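Local coordinates for putative phosphomannomutase (Thermus thermophilus, PDB 1TUO), which probably acts as a magnesium-dependent sugar-phosphate mutase of the phosphohexose mutase family, moving a phosphate group between positions of its sugar substrate, at residues R34-Y39 and S69-G74; S92-H97 and L154-A159; V288-V293 and T311-K316; E302-G307 and E374-L379. All coordinates share one frame; numbering follows the deposited sequence.

Interaction 1 (R34-Y39 and S69-G74); sequences RLAEAY and SGHLAG
The methyl CB of Ala36 lies over one face of the imidazole of His71, displaced toward the rim, with 3.6 Å between Ala36 CB and His71 CG; this is a CH-pi contact. The same ring is used again at its edge. His71 NE2 donates to Glu37 OE2 at 2.8 Å, in a nearly straight bond (165°) that lies in the ring plane, while the carboxylate itself is turned 70° from that plane. Glu37 reaches this place because its chain bends at chi2, folding the acid back toward the other helix. The interior half of the contact is close-packed, mostly through carbon: Leu72 CD2 comes within 3.5 Å of the backbone O of Ala36, and in an apolar touch Leu72 CD1 lies 3.9 Å from Tyr39 CD2, at the edge of the ring. The buried His71 ring has a second partner in His33, bonded through ND1. On the partly exposed side stands Glu37, whose OE1 forms a salt bridge with Arg41. The axes of the segments 34-39 and 69-74 approach to 9.3 Å at a crossing angle of -38°. Tyr39 and Leu72 both rest on Val51, so the two helices cover one face of the sheet in alpha/beta/alpha domain I, where helix 61-75 is the connection in a beta-alpha-beta crossover from strand 50-55 to strand 78-82.

Interaction 2 (S92-H97 and L154-A159); sequences SFAVRH and LDLREA
Ala94 and Leu156 bring the two backbones to a CA-CA distance of 7.0 Å, where the last turns of helix 88-97 face the point at which the chain leaves a strand and starts helix 157-165. Leu156 stands at the N-cap position but has an apolar side chain, which it points at the facing helix: its CD1 packs 3.6 Å from Ala94 CB. One turn further along each helix, the methyl of Ala159 sits where the Phe93 and His97 rings come together, touching both. Its CB lies over a face of the His97 imidazole in a CH-pi contact, 3.9 Å from CE1, and also meets Phe93 CE2. Phe93 turns its CG away from its own backbone N (chi1 159°), which carries CZ to 3.4 Å from the carbonyl O of Ala159, while His97 CB covers one face of the phenyl ring. With an alanine instead of Phe93, a gap would probably open beside Ala159 and the CB of His97 would lose the ring it covers. In the fold, this contact lies at an edge of the sheet that carries helix 88-97, where strand 152-154 pairs in parallel with strand 78-82 through backbone bonds of Leu154 with Leu81 and Lys83. Helix 157-165 is tied further on by a salt bridge from Glu158 to Arg198. Ala94 and Phe93 form the buried side; Ala94 also lies on Val52 and Leu82. Toward solvent lies His97, whose ND1 is covered by this packing and has no polar partner in the model.

Interaction 3 (V288-V293 and T311-K316); sequences VKNFAV and TPVGFK
Asn290 and Thr311 meet with matching first torsions: Asn290 CG (chi1 76°) and Thr311 OG1 (chi1 62°) each sit between their own backbone N and carbonyl carbon, on the same face of the sheet. Below them the backbones form a short parallel bridge. Thr311 N donates to Lys289 O at 2.9 Å, and Phe291 N reaches Thr311 O in a weak, strongly bent bond, helped by a CA-H...O contact of 3.1 Å between Asn290 CA and Thr311 O. Val288 CG1 extends the pairing with a touch on Thr311 CG2. The Asn290 amide lies alongside Val313, pointing the same way, with Val313 CG2 3.9 Å from ND2. Its OD1 accepts from Ala292 N at 2.8 Å, an Asx turn set within the type I turn from Asn290 to Val293. Loops of this kind at the carboxyl ends of parallel strands are where alpha/beta/alpha domains commonly place their functional residues, and strands 286-290 and 308-311 are neighbours in the sheet of domain III. The ND2 end of the amide makes two bonds: one to Glu333, in a GEESG sequence resembling the sugar-binding loop of phosphohexomutases, the other to a water 3.1 Å away. That water also accepts from Gly314 N at 2.7 Å, bridging the segments. A leucine at Asn290 would probably leave Ala292 N without its acceptor and Glu333 and the water without this donor. The side chain of Lys289 points away from the facing segment; its NZ pairs with Asp298 and bonds to Val293 O and Thr294 O.

Interaction 4 (E302-G307 and E374-L379); sequences ERLGFG and EALTGL
Arg303 buries more surface in this contact than any other residue, laying its whole chain against Leu376 at the end of a helix. CG stands beside the backbone N (chi1 -78°) and a bend at chi2 (-83°) curls the chain around the carbonyl O of Leu376, which lies 3.3 Å from Arg303 CG. The tip then closes the curl: Arg303 NH1 donates to that same Leu376 O at 2.8 Å, although the bond is bent and the donor stands above the carbonyl plane. This is the guanidinium's one hydrogen bond across the contact; Thr377 O lies over one of its faces, near the rim, without being hydrogen-bonded to it. Thr377 O is instead bonded by Arg299, one turn earlier on the helix of Arg303, which places two arginines beside the carbonyls at the end of helix 366-377. Their positive charge probably complements the partial negative charge there. Leu376, second in buried surface, gives its carbonyl to Arg303 and its side chain to Leu304, which is third. The leucine contact is light, with 4.3 Å between the CD1 atoms of Leu304 and Leu376, but both side chains also lean on Leu276 of helix 267-280. Gly378, the first residue past the helix, has positive phi, and its lack of a side chain matters, because a CB would crowd Arg303 NH2. This mostly exposed junction of helices 296-304 and 366-377 belongs to the outer layer of alpha/beta/alpha domain III, an example of arginine side chains meeting the carbonyls of a helix C-terminus.

In the fold
The four contacts run from core to surface. Interactions 1 and 3 are buried, interaction 2 is partly so, and interaction 4 is a surface contact. Interactions 1 and 2 share a sheet: helices 61-75 and 88-97 both pack on strands 50-55 and 78-82, with contact centres about 21 Å apart. Interactions 3 and 4 belong to domain III and alternate along the chain, strand 286-290 leading into helix 296-304. The chemistry follows the place. Interaction 1 combines apolar packing with a histidine-carboxylate bond, interaction 2 has no hydrogen bond between its segments, interaction 3 depends on backbone pairing and water, and interaction 4 on an arginine at a helix end.

Interaction 1 (R34-Y39 and S69-G74)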
loop_
_atom_site.group_PDB
_atom_site.type_symbol
_atom_site.label_atom_id
_atom_site.label_comp_id
_atom_site.label_asym_id
_atom_site.label_seq_id
_atom_site.Cartn_x
_atom_site.Cartn_y
_atom_site.Cartn_z
ATOM N N ARG A 34 20.581 -10.939 -13.427
ATOM C CA ARG A 34 19.889 -12.079 -14.009
ATOM C C ARG A 34 18.422 -11.685 -14.186
ATOM O O ARG A 34 17.794 -12.001 -15.201
ATOM C CB ARG A 34 19.996 -13.299 -13.091
ATOM C CG ARG A 34 21.393 -13.889 -13.012
ATOM C CD ARG A 34 21.476 -14.971 -11.940
ATOM N NE ARG A 34 20.600 -16.107 -12.210
ATOM C CZ ARG A 34 20.307 -17.051 -11.323
ATOM N NH1 ARG A 34 20.822 -16.993 -10.098
ATOM N NH2 ARG A 34 19.503 -18.055 -11.657
ATOM N N LEU A 35 17.883 -10.974 -13.201
ATOM C CA LEU A 35 16.490 -10.543 -13.279
ATOM C C LEU A 35 16.328 -9.514 -14.400
ATOM O O LEU A 35 15.329 -9.533 -15.127
ATOM C CB LEU A 35 16.034 -9.940 -11.948
ATOM C CG LEU A 35 14.577 -9.465 -11.881
ATOM C CD1 LEU A 35 13.636 -10.603 -12.268
ATOM C CD2 LEU A 35 14.267 -8.977 -10.475
ATOM N N ALA A 36 17.312 -8.630 -14.547
ATOM C CA ALA A 36 17.259 -7.604 -15.587
ATOM C C ALA A 36 17.203 -8.255 -16.963
ATOM O O ALA A 36 16.434 -7.834 -17.826
ATOM C CB ALA A 36 18.469 -6.688 -15.491
ATOM N N GLU A 37 18.019 -9.284 -17.160
ATOM C CA GLU A 37 18.049 -9.995 -18.435
ATOM C C GLU A 37 16.689 -10.619 -18.733
ATOM O O GLU A 37 16.196 -10.553 -19.862
ATOM C CB GLU A 37 19.115 -11.095 -18.404
ATOM C CG GLU A 37 19.338 -11.771 -19.752
ATOM C CD GLU A 37 20.101 -10.897 -20.733
ATOM O OE1 GLU A 37 20.086 -11.210 -21.942
ATOM O OE2 GLU A 37 20.730 -9.905 -20.299
ATOM N N ALA A 38 16.086 -11.231 -17.718
ATOM C CA ALA A 38 14.784 -11.871 -17.869
ATOM C C ALA A 38 13.725 -10.850 -18.251
ATOM O O ALA A 38 12.936 -11.060 -19.169
ATOM C CB ALA A 38 14.386 -12.549 -16.570
ATOM N N TYR A 39 13.710 -9.742 -17.522
ATOM C CA TYR A 39 12.743 -8.684 -17.763
ATOM C C TYR A 39 12.912 -8.045 -19.141
ATOM O O TYR A 39 11.928 -7.798 -19.844
ATOM C CB TYR A 39 12.871 -7.623 -16.663
ATOM C CG TYR A 39 11.818 -6.545 -16.713
ATOM C CD1 TYR A 39 10.461 -6.868 -16.803
ATOM C CD2 TYR A 39 12.173 -5.202 -16.634
ATOM C CE1 TYR A 39 9.480 -5.872 -16.812
ATOM C CE2 TYR A 39 11.203 -4.201 -16.640
ATOM C CZ TYR A 39 9.864 -4.541 -16.729
ATOM O OH TYR A 39 8.905 -3.550 -16.723
ATOM N N SER A 69 18.722 -0.106 -14.672
ATOM C CA SER A 69 18.455 0.838 -15.754
ATOM C C SER A 69 19.481 0.679 -16.870
ATOM O O SER A 69 19.131 0.597 -18.052
ATOM C CB SER A 69 18.473 2.275 -15.219
ATOM O OG SER A 69 17.442 2.470 -14.254
ATOM N N GLY A 70 20.752 0.626 -16.489
ATOM C CA GLY A 70 21.804 0.476 -17.477
ATOM C C GLY A 70 21.677 -0.828 -18.244
ATOM O O GLY A 70 21.838 -0.851 -19.465
ATOM N N HIS A 71 21.392 -1.916 -17.534
ATOM C CA HIS A 71 21.255 -3.218 -18.176
ATOM C C HIS A 71 20.118 -3.228 -19.203
ATOM O O HIS A 71 20.292 -3.695 -20.340
ATOM C CB HIS A 71 21.019 -4.306 -17.118
ATOM C CG HIS A 71 21.190 -5.703 -17.636
ATOM N ND1 HIS A 71 22.056 -6.609 -17.061
ATOM C CD2 HIS A 71 20.605 -6.348 -18.673
ATOM C CE1 HIS A 71 21.997 -7.752 -17.722
ATOM N NE2 HIS A 71 21.123 -7.621 -18.706
ATOM N N LEU A 72 18.952 -2.716 -18.812
ATOM C CA LEU A 72 17.816 -2.692 -19.724
ATOM C C LEU A 72 18.133 -1.816 -20.934
ATOM O O LEU A 72 17.800 -2.170 -22.062
ATOM C CB LEU A 72 16.563 -2.180 -19.003
ATOM C CG LEU A 72 16.042 -3.096 -17.889
ATOM C CD1 LEU A 72 14.833 -2.442 -17.215
ATOM C CD2 LEU A 72 15.665 -4.465 -18.471
ATOM N N ALA A 73 18.788 -0.684 -20.697
ATOM C CA ALA A 73 19.155 0.227 -21.778
ATOM C C ALA A 73 20.122 -0.463 -22.744
ATOM O O ALA A 73 20.037 -0.282 -23.963
ATOM C CB ALA A 73 19.792 1.496 -21.201
ATOM N N GLY A 74 21.040 -1.250 -22.192
ATOM C CA GLY A 74 21.999 -1.966 -23.017
ATOM C C GLY A 74 21.350 -3.050 -23.864
ATOM O O GLY A 74 21.925 -3.495 -24.860
#

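Interaction 2 (S92-H97 and L154-A159)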
loop_
_atom_site.group_PDB
_atom_site.type_symbol
_atom_site.label_atom_id
_atom_site.label_comp_id
_atom_site.label_asym_id
_atom_site.label_seq_id
_atom_site.Cartn_x
_atom_site.Cartn_y
_atom_site.Cartn_z
ATOM N N SER A 92 4.621 4.206 -10.439
ATOM C CA SER A 92 3.496 3.673 -11.204
ATOM C C SER A 92 2.857 4.779 -12.042
ATOM O O SER A 92 2.465 4.562 -13.189
ATOM C CB SER A 92 2.463 3.041 -10.269
ATOM O OG SER A 92 3.000 1.882 -9.641
ATOM N N PHE A 93 2.768 5.973 -11.474
ATOM C CA PHE A 93 2.201 7.097 -12.208
ATOM C C PHE A 93 3.082 7.418 -13.416
ATOM O O PHE A 93 2.583 7.649 -14.520
ATOM C CB PHE A 93 2.126 8.336 -11.315
ATOM C CG PHE A 93 2.050 9.626 -12.087
ATOM C CD1 PHE A 93 0.867 10.012 -12.712
ATOM C CD2 PHE A 93 3.179 10.422 -12.233
ATOM C CE1 PHE A 93 0.818 11.184 -13.479
ATOM C CE2 PHE A 93 3.142 11.589 -12.993
ATOM C CZ PHE A 93 1.954 11.968 -13.617
ATOM N N ALA A 94 4.394 7.436 -13.196
ATOM C CA ALA A 94 5.345 7.749 -14.256
ATOM C C ALA A 94 5.206 6.786 -15.430
ATOM O O ALA A 94 5.293 7.183 -16.591
ATOM C CB ALA A 94 6.764 7.711 -13.706
ATOM N N VAL A 95 4.989 5.514 -15.128
ATOM C CA VAL A 95 4.833 4.526 -16.186
ATOM C C VAL A 95 3.675 4.896 -17.110
ATOM O O VAL A 95 3.809 4.867 -18.331
ATOM C CB VAL A 95 4.575 3.126 -15.600
ATOM C CG1 VAL A 95 4.122 2.175 -16.699
ATOM C CG2 VAL A 95 5.852 2.602 -14.945
ATOM N N ARG A 96 2.539 5.246 -16.521
ATOM C CA ARG A 96 1.363 5.587 -17.311
ATOM C C ARG A 96 1.522 6.954 -17.977
ATOM O O ARG A 96 1.195 7.129 -19.157
ATOM C CB ARG A 96 0.125 5.573 -16.410
ATOM C CG ARG A 96 -1.186 5.868 -17.116
ATOM C CD ARG A 96 -2.324 5.948 -16.109
ATOM N NE ARG A 96 -3.535 6.534 -16.673
ATOM C CZ ARG A 96 -4.511 6.031 -15.895
ATOM N NH1 ARG A 96 -4.476 5.305 -14.790
ATOM N NH2 ARG A 96 -5.621 6.694 -16.229
ATOM N N HIS A 97 2.048 7.914 -17.224
ATOM C CA HIS A 97 2.236 9.270 -17.733
ATOM C C HIS A 97 3.185 9.332 -18.928
ATOM O O HIS A 97 2.956 10.090 -19.875
ATOM C CB HIS A 97 2.754 10.174 -16.612
ATOM C CG HIS A 97 2.795 11.627 -16.973
ATOM N ND1 HIS A 97 3.966 12.293 -17.259
ATOM C CD2 HIS A 97 1.803 12.543 -17.088
ATOM C CE1 HIS A 97 3.696 13.558 -17.529
ATOM N NE2 HIS A 97 2.391 13.736 -17.432
ATOM N N LEU A 154 15.031 11.411 -14.719
ATOM C CA LEU A 154 14.046 12.486 -14.681
ATOM C C LEU A 154 13.321 12.662 -13.351
ATOM O O LEU A 154 13.166 11.717 -12.578
ATOM C CB LEU A 154 13.004 12.256 -15.779
ATOM C CG LEU A 154 13.497 12.093 -17.223
ATOM C CD1 LEU A 154 12.289 11.938 -18.140
ATOM C CD2 LEU A 154 14.338 13.296 -17.646
ATOM N N ASP A 155 12.869 13.888 -13.103
ATOM C CA ASP A 155 12.131 14.215 -11.891
ATOM C C ASP A 155 10.691 14.505 -12.311
ATOM O O ASP A 155 10.425 15.510 -12.968
ATOM C CB ASP A 155 12.761 15.438 -11.212
ATOM C CG ASP A 155 12.011 15.870 -9.961
ATOM O OD1 ASP A 155 11.269 15.045 -9.383
ATOM O OD2 ASP A 155 12.179 17.039 -9.547
ATOM N N LEU A 156 9.770 13.611 -11.952
ATOM C CA LEU A 156 8.362 13.767 -12.315
ATOM C C LEU A 156 7.458 14.132 -11.148
ATOM O O LEU A 156 6.240 13.964 -11.220
ATOM C CB LEU A 156 7.841 12.481 -12.969
ATOM C CG LEU A 156 8.152 12.342 -14.460
ATOM C CD1 LEU A 156 7.716 10.983 -14.962
ATOM C CD2 LEU A 156 7.437 13.448 -15.224
ATOM N N ARG A 157 8.057 14.643 -10.082
ATOM C CA ARG A 157 7.302 15.021 -8.903
ATOM C C ARG A 157 6.184 16.011 -9.230
ATOM O O ARG A 157 5.034 15.809 -8.843
ATOM C CB ARG A 157 8.245 15.617 -7.860
ATOM C CG ARG A 157 7.574 15.928 -6.549
ATOM C CD ARG A 157 8.568 16.404 -5.513
ATOM N NE ARG A 157 9.582 15.395 -5.233
ATOM C CZ ARG A 157 10.226 15.297 -4.077
ATOM N NH1 ARG A 157 9.953 16.149 -3.099
ATOM N NH2 ARG A 157 11.139 14.351 -3.897
ATOM N N GLU A 158 6.522 17.078 -9.950
ATOM C CA GLU A 158 5.531 18.087 -10.303
ATOM C C GLU A 158 4.356 17.499 -11.071
ATOM O O GLU A 158 3.202 17.814 -10.783
ATOM C CB GLU A 158 6.178 19.197 -11.136
ATOM C CG GLU A 158 7.130 20.097 -10.362
ATOM C CD GLU A 158 6.425 20.960 -9.333
ATOM O OE1 GLU A 158 6.091 20.448 -8.243
ATOM O OE2 GLU A 158 6.200 22.157 -9.619
ATOM N N ALA A 159 4.646 16.644 -12.048
ATOM C CA ALA A 159 3.586 16.030 -12.840
ATOM C C ALA A 159 2.714 15.136 -11.961
ATOM O O ALA A 159 1.501 15.059 -12.156
ATOM C CB ALA A 159 4.185 15.220 -13.987
#

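Interaction 3 (V288-V293 and T311-K316)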
loop_
_atom_site.group_PDB
_atom_site.type_symbol
_atom_site.label_atom_id
_atom_site.label_comp_id
_atom_site.label_asym_id
_atom_site.label_seq_id
_atom_site.Cartn_x
_atom_site.Cartn_y
_atom_site.Cartn_z
ATOM N N VAL A 288 -13.889 -2.874 -3.626
ATOM C CA VAL A 288 -13.203 -4.158 -3.697
ATOM C C VAL A 288 -12.326 -4.297 -2.455
ATOM O O VAL A 288 -11.642 -3.355 -2.071
ATOM C CB VAL A 288 -12.325 -4.251 -4.965
ATOM C CG1 VAL A 288 -11.797 -5.674 -5.132
ATOM C CG2 VAL A 288 -13.133 -3.815 -6.186
ATOM N N LYS A 289 -12.368 -5.466 -1.824
ATOM C CA LYS A 289 -11.585 -5.706 -0.609
ATOM C C LYS A 289 -11.037 -7.121 -0.582
ATOM O O LYS A 289 -11.658 -8.039 -1.117
ATOM C CB LYS A 289 -12.464 -5.498 0.634
ATOM C CG LYS A 289 -13.737 -6.353 0.633
ATOM C CD LYS A 289 -14.418 -6.422 2.007
ATOM C CE LYS A 289 -14.082 -7.729 2.727
ATOM N NZ LYS A 289 -14.889 -7.952 3.971
ATOM N N ASN A 290 -9.871 -7.318 0.028
ATOM C CA ASN A 290 -9.367 -8.679 0.101
ATOM C C ASN A 290 -10.053 -9.394 1.265
ATOM O O ASN A 290 -10.781 -8.778 2.051
ATOM C CB ASN A 290 -7.827 -8.735 0.211
ATOM C CG ASN A 290 -7.291 -8.373 1.592
ATOM O OD1 ASN A 290 -7.966 -8.524 2.613
ATOM N ND2 ASN A 290 -6.036 -7.929 1.623
ATOM N N PHE A 291 -9.819 -10.696 1.355
ATOM C CA PHE A 291 -10.428 -11.572 2.352
ATOM C C PHE A 291 -10.256 -11.223 3.835
ATOM O O PHE A 291 -11.055 -11.656 4.663
ATOM C CB PHE A 291 -9.929 -12.998 2.088
ATOM C CG PHE A 291 -10.826 -14.081 2.616
ATOM C CD1 PHE A 291 -12.204 -14.020 2.431
ATOM C CD2 PHE A 291 -10.281 -15.205 3.237
ATOM C CE1 PHE A 291 -13.031 -15.063 2.851
ATOM C CE2 PHE A 291 -11.096 -16.252 3.658
ATOM C CZ PHE A 291 -12.474 -16.183 3.465
ATOM N N ALA A 292 -9.230 -10.452 4.176
ATOM C CA ALA A 292 -8.988 -10.115 5.578
ATOM C C ALA A 292 -9.509 -8.743 5.997
ATOM O O ALA A 292 -9.291 -8.303 7.130
ATOM C CB ALA A 292 -7.494 -10.225 5.884
ATOM N N VAL A 293 -10.200 -8.068 5.086
ATOM C CA VAL A 293 -10.760 -6.756 5.370
ATOM C C VAL A 293 -12.062 -6.860 6.167
ATOM O O VAL A 293 -12.853 -7.782 5.972
ATOM C CB VAL A 293 -11.022 -5.975 4.054
ATOM C CG1 VAL A 293 -11.818 -4.711 4.337
ATOM C CG2 VAL A 293 -9.692 -5.624 3.388
ATOM N N THR A 311 -11.894 -10.430 -2.675
ATOM C CA THR A 311 -10.856 -11.149 -3.398
ATOM C C THR A 311 -9.843 -11.773 -2.448
ATOM O O THR A 311 -9.756 -11.399 -1.282
ATOM C CB THR A 311 -10.077 -10.201 -4.310
ATOM O OG1 THR A 311 -9.431 -9.203 -3.506
ATOM C CG2 THR A 311 -11.013 -9.520 -5.298
ATOM N N PRO A 312 -9.078 -12.757 -2.937
ATOM C CA PRO A 312 -8.071 -13.389 -2.080
ATOM C C PRO A 312 -7.027 -12.310 -1.818
ATOM O O PRO A 312 -7.006 -11.292 -2.510
ATOM C CB PRO A 312 -7.521 -14.502 -2.964
ATOM C CG PRO A 312 -8.708 -14.872 -3.818
ATOM C CD PRO A 312 -9.251 -13.511 -4.192
ATOM N N VAL A 313 -6.163 -12.515 -0.831
ATOM C CA VAL A 313 -5.131 -11.525 -0.552
ATOM C C VAL A 313 -4.159 -11.449 -1.730
ATOM O O VAL A 313 -3.754 -12.470 -2.290
ATOM C CB VAL A 313 -4.362 -11.863 0.742
ATOM C CG1 VAL A 313 -3.181 -10.910 0.914
ATOM C CG2 VAL A 313 -5.298 -11.759 1.936
ATOM N N GLY A 314 -3.794 -10.226 -2.094
ATOM C CA GLY A 314 -2.898 -9.991 -3.211
ATOM C C GLY A 314 -3.515 -8.851 -3.991
ATOM O O GLY A 314 -4.645 -8.973 -4.461
ATOM N N PHE A 315 -2.797 -7.744 -4.139
ATOM C CA PHE A 315 -3.363 -6.598 -4.841
ATOM C C PHE A 315 -3.674 -6.861 -6.312
ATOM O O PHE A 315 -4.476 -6.147 -6.916
ATOM C CB PHE A 315 -2.450 -5.378 -4.704
ATOM C CG PHE A 315 -3.095 -4.093 -5.142
ATOM C CD1 PHE A 315 -2.931 -3.621 -6.443
ATOM C CD2 PHE A 315 -3.892 -3.368 -4.266
ATOM C CE1 PHE A 315 -3.554 -2.446 -6.858
ATOM C CE2 PHE A 315 -4.519 -2.194 -4.673
ATOM C CZ PHE A 315 -4.348 -1.732 -5.973
ATOM N N LYS A 316 -3.058 -7.892 -6.881
ATOM C CA LYS A 316 -3.304 -8.224 -8.278
ATOM C C LYS A 316 -4.798 -8.438 -8.511
ATOM O O LYS A 316 -5.329 -8.068 -9.564
ATOM C CB LYS A 316 -2.533 -9.489 -8.674
ATOM C CG LYS A 316 -2.927 -10.736 -7.898
ATOM C CD LYS A 316 -2.165 -11.960 -8.390
ATOM C CE LYS A 316 -2.430 -13.158 -7.498
ATOM N NZ LYS A 316 -3.519 -13.668 -8.329
HETATM O O HOH W 1 -5.106 -8.007 -1.319
#

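Interaction 4 (E302-G307 and E374-L379)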
loop_
_atom_site.group_PDB
_atom_site.type_symbol
_atom_site.label_atom_id
_atom_site.label_comp_id
_atom_site.label_asym_id
_atom_site.label_seq_id
_atom_site.Cartn_x
_atom_site.Cartn_y
_atom_site.Cartn_z
ATOM N N GLU A 302 -24.336 -2.893 1.902
ATOM C CA GLU A 302 -25.712 -3.368 1.886
ATOM C C GLU A 302 -26.642 -2.294 2.448
ATOM O O GLU A 302 -27.768 -2.114 1.967
ATOM C CB GLU A 302 -25.851 -4.667 2.694
ATOM C CG GLU A 302 -25.828 -4.492 4.202
ATOM C CD GLU A 302 -25.948 -5.816 4.942
ATOM O OE1 GLU A 302 -25.026 -6.654 4.806
ATOM O OE2 GLU A 302 -26.961 -6.018 5.652
ATOM N N ARG A 303 -26.162 -1.568 3.455
ATOM C CA ARG A 303 -26.949 -0.514 4.097
ATOM C C ARG A 303 -27.168 0.714 3.214
ATOM O O ARG A 303 -28.290 1.221 3.114
ATOM C CB ARG A 303 -26.276 -0.066 5.406
ATOM C CG ARG A 303 -26.477 -0.989 6.615
ATOM C CD ARG A 303 -27.801 -0.713 7.319
ATOM N NE ARG A 303 -28.069 -1.628 8.431
ATOM C CZ ARG A 303 -27.899 -1.334 9.719
ATOM N NH1 ARG A 303 -27.449 -0.140 10.093
ATOM N NH2 ARG A 303 -28.211 -2.235 10.646
ATOM N N LEU A 304 -26.102 1.187 2.570
ATOM C CA LEU A 304 -26.191 2.385 1.737
ATOM C C LEU A 304 -26.459 2.174 0.249
ATOM O O LEU A 304 -26.874 3.111 -0.442
ATOM C CB LEU A 304 -24.931 3.232 1.913
ATOM C CG LEU A 304 -24.667 3.699 3.346
ATOM C CD1 LEU A 304 -23.453 4.605 3.362
ATOM C CD2 LEU A 304 -25.889 4.432 3.898
ATOM N N GLY A 305 -26.202 0.973 -0.256
ATOM C CA GLY A 305 -26.479 0.715 -1.658
ATOM C C GLY A 305 -25.356 0.589 -2.676
ATOM O O GLY A 305 -25.472 1.127 -3.779
ATOM N N PHE A 306 -24.269 -0.094 -2.326
ATOM C CA PHE A 306 -23.182 -0.307 -3.278
ATOM C C PHE A 306 -22.631 -1.718 -3.135
ATOM O O PHE A 306 -22.574 -2.268 -2.036
ATOM C CB PHE A 306 -22.056 0.743 -3.139
ATOM C CG PHE A 306 -21.345 0.742 -1.809
ATOM C CD1 PHE A 306 -21.727 1.623 -0.801
ATOM C CD2 PHE A 306 -20.250 -0.091 -1.589
ATOM C CE1 PHE A 306 -21.028 1.684 0.404
ATOM C CE2 PHE A 306 -19.543 -0.039 -0.383
ATOM C CZ PHE A 306 -19.933 0.852 0.614
ATOM N N GLY A 307 -22.242 -2.306 -4.258
ATOM C CA GLY A 307 -21.729 -3.659 -4.232
ATOM C C GLY A 307 -20.353 -3.772 -3.614
ATOM O O GLY A 307 -19.599 -2.798 -3.561
ATOM N N GLU A 374 -19.859 3.292 12.158
ATOM C CA GLU A 374 -20.426 2.312 13.078
ATOM C C GLU A 374 -21.934 2.493 13.235
ATOM O O GLU A 374 -22.672 1.516 13.351
ATOM C CB GLU A 374 -19.713 2.392 14.434
ATOM C CG GLU A 374 -18.375 1.647 14.429
ATOM C CD GLU A 374 -17.559 1.833 15.695
ATOM O OE1 GLU A 374 -16.873 0.867 16.096
ATOM O OE2 GLU A 374 -17.584 2.938 16.279
ATOM N N ALA A 375 -22.391 3.741 13.213
ATOM C CA ALA A 375 -23.821 4.018 13.344
ATOM C C ALA A 375 -24.583 3.523 12.114
ATOM O O ALA A 375 -25.622 2.874 12.234
ATOM C CB ALA A 375 -24.052 5.520 13.530
ATOM N N LEU A 376 -24.066 3.839 10.933
ATOM C CA LEU A 376 -24.708 3.430 9.689
ATOM C C LEU A 376 -24.686 1.920 9.450
ATOM O O LEU A 376 -25.565 1.385 8.775
ATOM C CB LEU A 376 -24.051 4.150 8.503
ATOM C CG LEU A 376 -24.187 5.675 8.486
ATOM C CD1 LEU A 376 -23.381 6.256 7.320
ATOM C CD2 LEU A 376 -25.668 6.060 8.363
ATOM N N THR A 377 -23.678 1.233 9.981
ATOM C CA THR A 377 -23.580 -0.219 9.801
ATOM C C THR A 377 -24.245 -0.968 10.945
ATOM O O THR A 377 -24.648 -2.120 10.785
ATOM C CB THR A 377 -22.112 -0.708 9.736
ATOM O OG1 THR A 377 -21.422 -0.319 10.929
ATOM C CG2 THR A 377 -21.403 -0.129 8.525
ATOM N N GLY A 378 -24.344 -0.313 12.096
ATOM C CA GLY A 378 -24.945 -0.940 13.258
ATOM C C GLY A 378 -23.984 -1.924 13.897
ATOM O O GLY A 378 -24.383 -2.781 14.684
ATOM N N LEU A 379 -22.706 -1.797 13.554
ATOM C CA LEU A 379 -21.678 -2.691 14.078
ATOM C C LEU A 379 -20.542 -1.938 14.754
ATOM O O LEU A 379 -20.257 -0.788 14.414
ATOM C CB LEU A 379 -21.091 -3.527 12.939
ATOM C CG LEU A 379 -22.042 -4.420 12.137
ATOM C CD1 LEU A 379 -21.304 -4.990 10.931
ATOM C CD2 LEU A 379 -22.570 -5.539 13.029
#